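Local structure of porin (Rhodobacter capsulatus, 2POR) at residues A[13-19]-A[290-294]; A[82-86]-A[197-201]; A[129-135]-A[148-154]. The protein forms, as a homotrimer, outer-membrane channels that let small hydrophilic solutes, up to about 0.6 kDa, diffuse passively. All coordinates share one frame; numbering follows the deposited sequence. Where two conformers were deposited one is given.

Contact 1. Residues A[13-19]-A[290-294]. With C8E ((hydroxyethyloxy)tri(ethyloxy)octane), chain F.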
# COMPACT_ATOMS: atom_id res chain seq x y z
N MET A 13 -6.70 -25.31 2.15
CA MET A 13 -5.34 -25.76 1.94
C MET A 13 -5.00 -26.66 3.15
O MET A 13 -5.37 -26.32 4.28
CB MET A 13 -4.41 -24.53 1.86
CG MET A 13 -2.91 -24.88 1.75
SD MET A 13 -2.12 -25.32 3.33
CE MET A 13 -2.36 -23.76 4.12
N TYR A 14 -4.29 -27.75 2.95
CA TYR A 14 -3.96 -28.73 3.98
C TYR A 14 -2.48 -28.58 4.21
O TYR A 14 -1.72 -28.83 3.27
CB TYR A 14 -4.25 -30.10 3.47
CG TYR A 14 -3.98 -31.17 4.49
CD1 TYR A 14 -4.89 -31.30 5.54
CD2 TYR A 14 -2.90 -32.01 4.34
CE1 TYR A 14 -4.72 -32.31 6.45
CE2 TYR A 14 -2.72 -33.03 5.25
CZ TYR A 14 -3.64 -33.17 6.29
OH TYR A 14 -3.47 -34.20 7.21
N ASN A 15 -2.03 -28.25 5.43
CA ASN A 15 -0.61 -27.97 5.68
C ASN A 15 0.24 -29.19 6.06
O ASN A 15 1.43 -29.10 6.39
CB ASN A 15 -0.46 -26.89 6.79
CG ASN A 15 -1.06 -27.32 8.13
OD1 ASN A 15 -1.32 -28.50 8.36
ND2 ASN A 15 -1.43 -26.42 9.03
N GLY A 16 -0.33 -30.37 5.97
CA GLY A 16 0.39 -31.56 6.38
C GLY A 16 -0.36 -32.18 7.53
O GLY A 16 -0.35 -33.40 7.68
N ASP A 17 -1.09 -31.37 8.32
CA ASP A 17 -1.84 -31.85 9.50
C ASP A 17 -3.28 -31.34 9.58
O ASP A 17 -4.22 -32.06 9.96
CB ASP A 17 -1.06 -31.44 10.80
CG ASP A 17 0.42 -31.92 10.91
OD1 ASP A 17 0.66 -33.13 11.00
OD2 ASP A 17 1.32 -31.06 10.87
N ASP A 18 -3.50 -30.08 9.19
CA ASP A 18 -4.83 -29.50 9.25
C ASP A 18 -5.15 -28.71 7.98
O ASP A 18 -4.25 -28.28 7.26
CB ASP A 18 -4.94 -28.51 10.39
CG ASP A 18 -4.89 -29.28 11.69
OD1 ASP A 18 -5.88 -29.89 12.05
OD2 ASP A 18 -3.83 -29.27 12.30
N TRP A 19 -6.46 -28.57 7.78
CA TRP A 19 -7.03 -27.76 6.72
C TRP A 19 -7.20 -26.33 7.23
O TRP A 19 -7.48 -26.13 8.41
CB TRP A 19 -8.42 -28.30 6.30
CG TRP A 19 -8.31 -29.57 5.49
CD1 TRP A 19 -8.45 -30.80 6.08
CD2 TRP A 19 -8.01 -29.65 4.15
NE1 TRP A 19 -8.24 -31.66 5.11
CE2 TRP A 19 -7.98 -31.02 3.96
CE3 TRP A 19 -7.78 -28.78 3.10
CZ2 TRP A 19 -7.71 -31.54 2.71
CZ3 TRP A 19 -7.50 -29.30 1.85
CH2 TRP A 19 -7.47 -30.67 1.67
N ASP A 290 4.98 -34.40 5.75
CA ASP A 290 3.64 -34.91 5.42
C ASP A 290 3.29 -34.13 4.15
O ASP A 290 3.75 -33.00 3.95
CB ASP A 290 2.55 -34.57 6.42
CG ASP A 290 2.98 -34.36 7.86
OD1 ASP A 290 3.37 -33.23 8.23
OD2 ASP A 290 2.90 -35.35 8.60
N MET A 291 2.45 -34.72 3.30
CA MET A 291 2.00 -34.14 2.04
C MET A 291 1.09 -32.95 2.28
O MET A 291 0.19 -33.03 3.14
CB MET A 291 1.25 -35.21 1.32
CG MET A 291 0.78 -34.90 -0.08
SD MET A 291 -0.35 -36.24 -0.55
CE MET A 291 -1.73 -35.85 0.50
N VAL A 292 1.37 -31.86 1.52
CA VAL A 292 0.49 -30.69 1.50
C VAL A 292 -0.50 -30.86 0.32
O VAL A 292 -0.26 -31.63 -0.63
CB VAL A 292 1.28 -29.34 1.34
CG1 VAL A 292 2.08 -29.18 2.60
CG2 VAL A 292 2.19 -29.29 0.12
N ALA A 293 -1.66 -30.23 0.35
CA ALA A 293 -2.66 -30.37 -0.69
C ALA A 293 -3.54 -29.13 -0.68
O ALA A 293 -3.57 -28.40 0.33
CB ALA A 293 -3.57 -31.57 -0.43
N ASP A 294 -4.29 -28.81 -1.75
CA ASP A 294 -5.27 -27.74 -1.67
C ASP A 294 -6.38 -27.95 -2.69
O ASP A 294 -6.20 -28.81 -3.58
CB ASP A 294 -4.60 -26.39 -1.88
CG ASP A 294 -4.05 -26.05 -3.26
OD1 ASP A 294 -4.47 -26.56 -4.29
OD2 ASP A 294 -3.17 -25.22 -3.30
C1 C8E F . -4.93 -34.26 -7.73
C2 C8E F . -5.75 -32.96 -7.58
C3 C8E F . -6.75 -32.90 -6.42
C4 C8E F . -6.18 -32.67 -5.01
C5 C8E F . -7.39 -32.53 -4.08
C6 C8E F . -7.03 -32.52 -2.61
C7 C8E F . -8.23 -32.94 -1.75
C8 C8E F . -9.19 -31.81 -1.34
O9 C8E F . -10.56 -32.12 -0.96
C10 C8E F . -10.89 -32.19 0.44
C11 C8E F . -11.63 -31.08 1.21
O12 C8E F . -12.20 -31.46 2.48
C13 C8E F . -11.50 -31.01 3.66
C14 C8E F . -12.21 -30.31 4.84
O15 C8E F . -12.64 -28.93 4.82
C16 C8E F . -12.07 -28.17 5.90
C17 C8E F . -12.66 -26.82 6.27
O18 C8E F . -12.10 -26.07 7.34
C19 C8E F . -13.12 -25.76 8.30
C20 C8E F . -13.14 -26.54 9.61
O21 C8E F . -14.28 -26.27 10.43

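Contact 2. Residues A[82-86]-A[197-201]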
# COMPACT_ATOMS: atom_id res chain seq x y z
N LEU A 82 14.79 -16.73 -19.49
CA LEU A 82 14.57 -17.57 -20.66
C LEU A 82 13.91 -18.90 -20.40
O LEU A 82 13.12 -19.31 -21.25
CB LEU A 82 15.90 -17.83 -21.40
CG LEU A 82 16.69 -16.60 -21.81
CD1 LEU A 82 17.82 -16.97 -22.74
CD2 LEU A 82 15.76 -15.62 -22.47
N PHE A 83 14.09 -19.64 -19.28
CA PHE A 83 13.55 -21.00 -19.16
C PHE A 83 12.39 -21.17 -18.22
O PHE A 83 11.72 -22.20 -18.31
CB PHE A 83 14.67 -22.01 -18.76
CG PHE A 83 15.94 -21.82 -19.59
CD1 PHE A 83 15.88 -21.83 -20.98
CD2 PHE A 83 17.15 -21.58 -18.97
CE1 PHE A 83 17.02 -21.59 -21.71
CE2 PHE A 83 18.29 -21.34 -19.70
CZ PHE A 83 18.22 -21.34 -21.07
N GLY A 84 12.10 -20.18 -17.35
CA GLY A 84 10.97 -20.27 -16.44
C GLY A 84 11.02 -21.42 -15.43
O GLY A 84 12.08 -21.92 -15.06
N ASP A 85 9.85 -21.82 -14.96
CA ASP A 85 9.66 -22.82 -13.93
C ASP A 85 8.94 -24.05 -14.44
O ASP A 85 8.48 -24.06 -15.57
CB ASP A 85 8.86 -22.22 -12.75
CG ASP A 85 9.72 -21.20 -12.00
OD1 ASP A 85 10.92 -21.40 -11.83
OD2 ASP A 85 9.19 -20.17 -11.63
N LEU A 86 8.80 -25.09 -13.62
CA LEU A 86 8.12 -26.30 -14.00
C LEU A 86 6.64 -26.06 -13.75
O LEU A 86 6.26 -24.99 -13.22
CB LEU A 86 8.65 -27.50 -13.17
CG LEU A 86 10.14 -27.81 -13.27
CD1 LEU A 86 10.33 -29.10 -12.49
CD2 LEU A 86 10.66 -28.02 -14.70
N VAL A 197 6.55 -30.27 -22.12
CA VAL A 197 7.51 -31.03 -21.36
C VAL A 197 8.62 -30.03 -21.09
O VAL A 197 8.96 -29.26 -21.99
CB VAL A 197 8.03 -32.23 -22.15
CG1 VAL A 197 9.09 -32.97 -21.36
CG2 VAL A 197 6.92 -33.22 -22.37
N LYS A 198 9.15 -29.95 -19.88
CA LYS A 198 10.24 -29.04 -19.56
C LYS A 198 11.17 -29.91 -18.70
O LYS A 198 10.70 -30.73 -17.88
CB LYS A 198 9.71 -27.84 -18.78
CG LYS A 198 10.85 -26.84 -18.59
CD LYS A 198 10.46 -25.56 -17.87
CE LYS A 198 9.51 -24.76 -18.74
NZ LYS A 198 9.19 -23.45 -18.18
N ALA A 199 12.47 -29.76 -18.91
CA ALA A 199 13.47 -30.51 -18.18
C ALA A 199 14.72 -29.66 -18.01
O ALA A 199 14.98 -28.79 -18.86
CB ALA A 199 13.89 -31.76 -18.92
N TYR A 200 15.51 -29.83 -16.94
CA TYR A 200 16.74 -29.06 -16.82
C TYR A 200 17.74 -29.92 -16.04
O TYR A 200 17.34 -30.87 -15.36
CB TYR A 200 16.50 -27.73 -16.05
CG TYR A 200 16.21 -27.94 -14.55
CD1 TYR A 200 14.95 -28.31 -14.10
CD2 TYR A 200 17.27 -27.83 -13.64
CE1 TYR A 200 14.74 -28.56 -12.74
CE2 TYR A 200 17.07 -28.08 -12.28
CZ TYR A 200 15.82 -28.45 -11.84
OH TYR A 200 15.65 -28.72 -10.49
N TYR A 201 18.99 -29.55 -16.10
CA TYR A 201 20.01 -30.15 -15.30
C TYR A 201 20.85 -28.96 -14.88
O TYR A 201 21.15 -28.07 -15.70
CB TYR A 201 20.78 -31.14 -16.16
CG TYR A 201 22.03 -31.60 -15.43
CD1 TYR A 201 21.90 -32.60 -14.49
CD2 TYR A 201 23.25 -30.98 -15.69
CE1 TYR A 201 23.00 -33.00 -13.78
CE2 TYR A 201 24.36 -31.38 -14.98
CZ TYR A 201 24.22 -32.39 -14.03
OH TYR A 201 25.32 -32.81 -13.31

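Contact 3. Residues A[129-135]-A[148-154]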
# COMPACT_ATOMS: atom_id res chain seq x y z
N SER A 129 17.40 -16.45 -28.63
CA SER A 129 17.24 -15.50 -27.54
C SER A 129 18.45 -15.47 -26.62
O SER A 129 19.06 -16.52 -26.40
CB SER A 129 16.04 -15.86 -26.70
OG SER A 129 14.81 -15.88 -27.40
N VAL A 130 18.86 -14.30 -26.16
CA VAL A 130 19.91 -14.18 -25.17
C VAL A 130 19.47 -13.28 -24.03
O VAL A 130 18.66 -12.36 -24.23
CB VAL A 130 21.17 -13.58 -25.71
CG1 VAL A 130 21.80 -14.67 -26.49
CG2 VAL A 130 20.93 -12.31 -26.49
N ALA A 131 19.96 -13.52 -22.81
CA ALA A 131 19.63 -12.68 -21.65
C ALA A 131 20.90 -12.48 -20.81
O ALA A 131 21.84 -13.31 -20.86
CB ALA A 131 18.53 -13.38 -20.83
N ALA A 132 21.04 -11.36 -20.11
CA ALA A 132 22.20 -11.12 -19.27
C ALA A 132 21.71 -10.31 -18.08
O ALA A 132 20.86 -9.44 -18.24
CB ALA A 132 23.26 -10.31 -20.03
N SER A 133 22.15 -10.58 -16.86
CA SER A 133 21.64 -9.87 -15.69
C SER A 133 22.76 -9.59 -14.68
O SER A 133 23.80 -10.27 -14.73
CB SER A 133 20.58 -10.71 -15.06
OG SER A 133 20.98 -12.08 -14.94
N MET A 134 22.65 -8.61 -13.79
CA MET A 134 23.66 -8.38 -12.77
C MET A 134 23.11 -7.49 -11.68
O MET A 134 22.11 -6.79 -11.93
CB MET A 134 24.88 -7.73 -13.39
CG MET A 134 24.61 -6.30 -13.85
SD MET A 134 26.05 -5.48 -14.56
CE MET A 134 27.10 -5.35 -13.14
N SER A 135 23.68 -7.52 -10.47
CA SER A 135 23.30 -6.58 -9.44
C SER A 135 24.45 -5.61 -9.41
O SER A 135 25.46 -5.83 -10.10
CB SER A 135 23.12 -7.30 -8.09
OG SER A 135 24.29 -8.01 -7.69
N GLN A 148 27.78 -9.87 -5.31
CA GLN A 148 27.30 -9.35 -6.57
C GLN A 148 26.90 -10.51 -7.42
O GLN A 148 27.69 -11.45 -7.52
CB GLN A 148 28.39 -8.60 -7.19
CG GLN A 148 27.90 -8.07 -8.51
CD GLN A 148 28.88 -7.10 -9.10
OE1 GLN A 148 28.50 -6.18 -9.82
NE2 GLN A 148 30.17 -7.15 -8.79
N GLU A 149 25.71 -10.52 -8.04
CA GLU A 149 25.31 -11.66 -8.84
C GLU A 149 25.38 -11.28 -10.31
O GLU A 149 25.39 -10.07 -10.61
CB GLU A 149 23.90 -12.09 -8.52
CG GLU A 149 22.87 -10.96 -8.69
CD GLU A 149 21.46 -11.29 -8.26
OE1 GLU A 149 21.21 -12.38 -7.73
OE2 GLU A 149 20.59 -10.43 -8.46
N MET A 150 25.48 -12.30 -11.15
CA MET A 150 25.54 -12.11 -12.61
C MET A 150 25.13 -13.38 -13.28
O MET A 150 25.37 -14.47 -12.75
CB MET A 150 26.91 -11.87 -13.18
CG MET A 150 27.54 -10.57 -12.82
SD MET A 150 29.32 -10.84 -12.71
CE MET A 150 29.74 -9.12 -12.64
N ALA A 151 24.53 -13.33 -14.47
CA ALA A 151 24.18 -14.55 -15.19
C ALA A 151 24.07 -14.18 -16.67
O ALA A 151 23.94 -12.98 -17.04
CB ALA A 151 22.85 -15.10 -14.73
N VAL A 152 24.24 -15.19 -17.49
CA VAL A 152 24.12 -15.04 -18.94
C VAL A 152 23.39 -16.32 -19.38
O VAL A 152 23.54 -17.39 -18.76
CB VAL A 152 25.56 -14.88 -19.64
CG1 VAL A 152 26.25 -13.61 -19.16
CG2 VAL A 152 26.45 -16.08 -19.36
N ALA A 153 22.50 -16.28 -20.38
CA ALA A 153 21.82 -17.47 -20.87
C ALA A 153 21.49 -17.29 -22.36
O ALA A 153 21.35 -16.14 -22.83
CB ALA A 153 20.53 -17.70 -20.08
N ALA A 154 21.38 -18.36 -23.13
CA ALA A 154 21.02 -18.28 -24.54
C ALA A 154 20.09 -19.42 -24.83
O ALA A 154 20.15 -20.45 -24.17
CB ALA A 154 22.21 -18.44 -25.43

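Contact 1. Residues A[13-19]-A[290-294]
Y14 and A293 face each other as an antiparallel hydrogen-bonded pair, held by two backbone bonds: Y14 N gives to A293 O at 2.8 Å, and A293 N returns to Y14 O at 3.2 Å. Their CB atoms lie 4.2 Å apart, on the sheet face that meets detergent. With CG swung anti to the backbone N (chi1 -178°), the Y14 ring reaches along the partner strand and sets its CD2 edge 3.5 Å from M291 O, nearly in the ring plane. W19 is sandwiched: Y14 CD1 lies against one indole face, and the detergent carbon C13 sits off-centre over the other, 3.5 Å from W19 CE2. On the opposite sheet face, M13 pairs with D294, whose carboxylate accepts from T92 and Y91 of the loop folded into the channel.

Past the pair the chain turns at an Asx turn. N15 OD1 takes two backbone N-H groups, D17 N at 2.9 Å and D18 N on a nearly straight bond (175°). G16 in the turn sets its CA 3.6 Å from M291 O, a CA-H···O contact, while G16 O lies against D290 CB. Farther out, R97 binds D290 O and, weakly, N15 O, while S143 of the second subunit bonds N15 ND2 and D18 OD2.

These are the first and last strands, 2-14 and 292-300, so their pairing closes the sixteen-stranded barrel. At its edge D17 OD1 and D290 OD1 come within 3.9 Å, their carboxylate planes turned 73° apart; such crowding of like charge may raise one pKa somewhat, an effect that solvent around the exposed D17 would weaken.

Contact 2. Residues A[82-86]-A[197-201]
K198 reaches from strand 195-207 to the backbone of residues 82-86, and its ammonium is gripped by two carbonyls: NZ lies 2.8 Å from F83 O and 2.8 Å from D85 O. The shape of the chain explains the reach. CG stands anti to the backbone N (chi1 -174°), the next torsion is extended, and one bend at chi3 (-67°) turns the end of the side chain in between the two oxygens. NZ lies squarely in neither carbonyl plane: it is tilted 18° from that of F83 and rather more from that of D85.

F83 O belongs to the last turn of helix 78-83, and G84, with positive phi, takes the chain out of the helix, so that the lysine meets a helix C-terminus whose dipole should favour a positive charge. The helix is part of the long connection between strands 68-73 and 118-125 that folds into the barrel, as the constriction loop of porins does, and K198 ties it to the barrel wall. The D85 side chain leaves the backbone away from the strand; its OD1 is held by I102 N, and a calcium ion lies about 4 Å from the side chain.

Apolar contact covers the aliphatic part of the lysine. L86 lays its CD2 branch aslant across the lysine methylenes, 4.0 Å from K198 CD. That methyl also meets the edge of the Y200 ring, at 4.3 Å from CD1, close to the ring plane. The Y200 OH is bonded to Q250 OE1.

Contact 3. Residues A[129-135]-A[148-154]
Neighbouring strands 128-134 and 148-158 of the porin barrel run almost exactly antiparallel (178°) through this contact, their axes 4.6 Å apart, with A131-A153 and S133-A151 as hydrogen-bonded pairs. V130-A154, A132-V152 and M134-M150 alternate with them as non-hydrogen-bonded pairs, and the two sets of side chains divide between the sheet faces. A131, A151 and A153 pack their small methyls against helix 78-83 inside the barrel, and S133 OG is bonded to A78 N of that helix, while lying 3.6 Å from A151 CB. The other face mixes V130, V152, M134 and M150 with the alanines A132 and A154: V130 CG1 rests on A154 CB at 3.9 Å, and M134 CB meets M150 CG at the same distance. M134 lies alongside Q148, pointing the same way; detergent touches both, and F21 of the third subunit packs on M134.

At the end of the pairing a side chain replaces the backbone carbonyl. S135 N still gives to E149 O at 3.1 Å, but its hydroxyl, placed between the backbone N and the carbonyl carbon (chi1 57°), provides the second acceptor: E149 N donates to S135 OG at 2.9 Å with a nearly straight N-H···O angle of 167°.

Contacts 1 and 3 are neighbouring-strand pairings in the barrel wall, on opposite sides of the chain's centre, with their own centres 37 Å apart. Contact 2 differs: it joins the wall to the chain folded inside, and its centre lies 26 Å from that of contact 1 and 17 Å from that of contact 3. Helix 78-83 connects contacts 2 and 3 directly, for L82 CG packs 3.8 Å from A131 CB and F83 CZ 3.8 Å from A154 O. The same inward-folded chain reaches contact 1 through T92 and R97. Of the three, contact 2 comes nearest a calcium ion, about 4 Å from the D85 side chain, against about 7 Å from that of S135 and about 8 Å from that of M13.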